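Long-range contact in arginyl-tRNA synthetase, putative (PDB 5JLD), which probably attaches arginine to its cognate tRNA at the cost of ATP, as a class I aminoacyl-tRNA synthetase: residues A[5-10]-A[520-525]. Residues are numbered along the deposited sequence; the frame is centred on the assembly and turned at random.
Sequences ITMECI and LKFPDI
P523 sets its ring against the extended chain of residues 7-9, its CG lying 3.7 Å from CB of M7 and 3.3 Å from the carbonyl O of E8. The M7 side chain crosses the proline ring at about a right angle. A bend at chi3 (71°) brings its methyl CE over P523 and the residues just before it, 3.7 Å from P523 CD and also against L520 CA and F522 CB; a long unbranched thioether suits this curved apolar surface. SD lies at the edge of the F522 ring, near its plane. At the other end of the contact, CD1 of I10 lies 3.6 Å from both CB and O of L520, covering the bend where helix 510-520 gives way to helix 522-532. Proline fits the first turn of a helix, where its lack of an N-H costs no backbone hydrogen bond.

The polar groups between the segments meet through two waters. One donates to E8 O and, at 2.8 Å, to L520 O; the other accepts from I10 N (2.8 Å) and donates to L520 O; it also lies beside D524 OD1, but too close for that link to be more than doubtful. L520 O is thus gripped by both waters. D524 OD1 accepts directly from T11 N, at the start of helix 10-25; its negative charge probably suits the helix dipole there. The hydroxyls of Y37 and Y45 hydrogen-bond to OD2, fixing the turn of the carboxylate. Farther out, F522 is packed among helices 536-556 and 564-584.

C9 is the N-cap of helix 10-25, the first helix of the N-terminal domain, which therefore starts beside a helix of the DALR anticodon-binding domain, in a water-bridged interdomain junction of an arginyl-tRNA synthetase.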
loop_
_atom_site.group_PDB
_atom_site.type_symbol
_atom_site.label_atom_id
_atom_site.label_comp_id
_atom_site.label_asym_id
_atom_site.label_seq_id
_atom_site.Cartn_x
_atom_site.Cartn_y
_atom_site.Cartn_z
ATOM N N ILE A 5 17.471 -5.437 16.715
ATOM C CA ILE A 5 18.432 -4.990 15.710
ATOM C C ILE A 5 17.804 -5.076 14.324
ATOM O O ILE A 5 17.344 -6.133 13.894
ATOM C CB ILE A 5 19.735 -5.810 15.766
ATOM C CG1 ILE A 5 20.639 -5.257 16.868
ATOM C CG2 ILE A 5 20.479 -5.740 14.446
ATOM C CD1 ILE A 5 20.932 -3.771 16.723
ATOM N N THR A 6 17.789 -3.948 13.629
ATOM C CA THR A 6 16.971 -3.815 12.442
ATOM C C THR A 6 17.743 -4.070 11.149
ATOM O O THR A 6 18.927 -3.748 11.040
ATOM C CB THR A 6 16.339 -2.424 12.382
ATOM O OG1 THR A 6 17.371 -1.432 12.352
ATOM C CG2 THR A 6 15.468 -2.200 13.603
ATOM N N MET A 7 17.036 -4.645 10.180
ATOM C CA MET A 7 17.584 -5.003 8.874
ATOM C C MET A 7 18.217 -3.811 8.169
ATOM O O MET A 7 17.703 -2.689 8.205
ATOM C CB MET A 7 16.497 -5.591 7.962
ATOM C CG MET A 7 15.779 -6.823 8.509
ATOM S SD MET A 7 14.653 -7.555 7.292
ATOM C CE MET A 7 15.793 -8.270 6.099
ATOM N N GLU A 8 19.342 -4.080 7.523
ATOM C CA GLU A 8 20.034 -3.105 6.701
ATOM C C GLU A 8 19.307 -2.966 5.374
ATOM O O GLU A 8 18.783 -3.960 4.834
ATOM C CB GLU A 8 21.485 -3.561 6.481
ATOM C CG GLU A 8 22.488 -2.456 6.293
ATOM C CD GLU A 8 23.932 -2.964 6.263
ATOM O OE1 GLU A 8 24.166 -4.202 6.215
ATOM O OE2 GLU A 8 24.837 -2.106 6.297
ATOM N N CYS A 9 19.279 -1.757 4.823
ATOM C CA CYS A 9 18.737 -1.595 3.485
ATOM C C CYS A 9 19.866 -1.771 2.464
ATOM O O CYS A 9 20.670 -0.867 2.254
ATOM C CB CYS A 9 18.059 -0.232 3.292
ATOM S SG CYS A 9 17.432 0.021 1.586
ATOM N N ILE A 10 19.906 -2.931 1.821
ATOM C CA ILE A 10 21.055 -3.293 0.986
ATOM C C ILE A 10 21.201 -2.419 -0.272
ATOM O O ILE A 10 22.314 -2.009 -0.613
ATOM C CB ILE A 10 20.985 -4.781 0.586
ATOM C CG1 ILE A 10 21.154 -5.659 1.834
ATOM C CG2 ILE A 10 22.040 -5.110 -0.464
ATOM C CD1 ILE A 10 21.045 -7.147 1.554
ATOM N N LEU A 520 16.903 -10.983 2.498
ATOM C CA LEU A 520 17.546 -9.725 2.869
ATOM C C LEU A 520 17.177 -8.558 1.935
ATOM O O LEU A 520 17.549 -7.412 2.203
ATOM C CB LEU A 520 19.072 -9.900 2.909
ATOM C CG LEU A 520 19.574 -10.862 3.985
ATOM C CD1 LEU A 520 21.043 -11.184 3.748
ATOM C CD2 LEU A 520 19.330 -10.289 5.396
ATOM N N LYS A 521 16.468 -8.846 0.841
ATOM C CA LYS A 521 15.984 -7.774 -0.041
ATOM C C LYS A 521 14.761 -7.021 0.515
ATOM O O LYS A 521 14.393 -5.974 -0.005
ATOM C CB LYS A 521 15.625 -8.326 -1.415
ATOM C CG LYS A 521 16.813 -8.781 -2.276
ATOM C CD LYS A 521 16.326 -9.146 -3.674
ATOM C CE LYS A 521 17.464 -9.569 -4.575
ATOM N NZ LYS A 521 16.923 -9.917 -5.922
ATOM N N PHE A 522 14.136 -7.577 1.548
ATOM C CA PHE A 522 12.876 -7.071 2.099
ATOM C C PHE A 522 12.881 -5.532 2.302
ATOM O O PHE A 522 11.981 -4.864 1.824
ATOM C CB PHE A 522 12.557 -7.821 3.410
ATOM C CG PHE A 522 11.131 -7.670 3.886
ATOM C CD1 PHE A 522 10.072 -7.832 3.015
ATOM C CD2 PHE A 522 10.855 -7.392 5.222
ATOM C CE1 PHE A 522 8.754 -7.711 3.455
ATOM C CE2 PHE A 522 9.546 -7.277 5.675
ATOM C CZ PHE A 522 8.487 -7.433 4.787
ATOM N N PRO A 523 13.931 -4.965 2.930
ATOM C CA PRO A 523 13.920 -3.502 3.101
ATOM C C PRO A 523 13.869 -2.693 1.798
ATOM O O PRO A 523 13.338 -1.569 1.818
ATOM C CB PRO A 523 15.233 -3.231 3.845
ATOM C CG PRO A 523 15.493 -4.511 4.593
ATOM C CD PRO A 523 15.087 -5.577 3.618
ATOM N N ASP A 524 14.398 -3.247 0.700
ATOM C CA ASP A 524 14.370 -2.564 -0.591
ATOM C C ASP A 524 12.919 -2.285 -1.014
ATOM O O ASP A 524 12.613 -1.245 -1.615
ATOM C CB ASP A 524 15.068 -3.393 -1.688
ATOM C CG ASP A 524 16.544 -3.709 -1.372
ATOM O OD1 ASP A 524 17.131 -3.203 -0.395
ATOM O OD2 ASP A 524 17.130 -4.476 -2.134
ATOM N N ILE A 525 12.040 -3.237 -0.706
ATOM C CA ILE A 525 10.624 -3.121 -1.058
ATOM C C ILE A 525 10.015 -1.868 -0.407
ATOM O O ILE A 525 9.293 -1.100 -1.050
ATOM C CB ILE A 525 9.824 -4.364 -0.626
ATOM C CG1 ILE A 525 10.415 -5.641 -1.247
ATOM C CG2 ILE A 525 8.350 -4.207 -0.992
ATOM C CD1 ILE A 525 10.344 -5.641 -2.770
HETATM O O HOH W 1 18.574 -6.571 4.654
HETATM O O HOH W 2 17.677 -4.531 1.537
#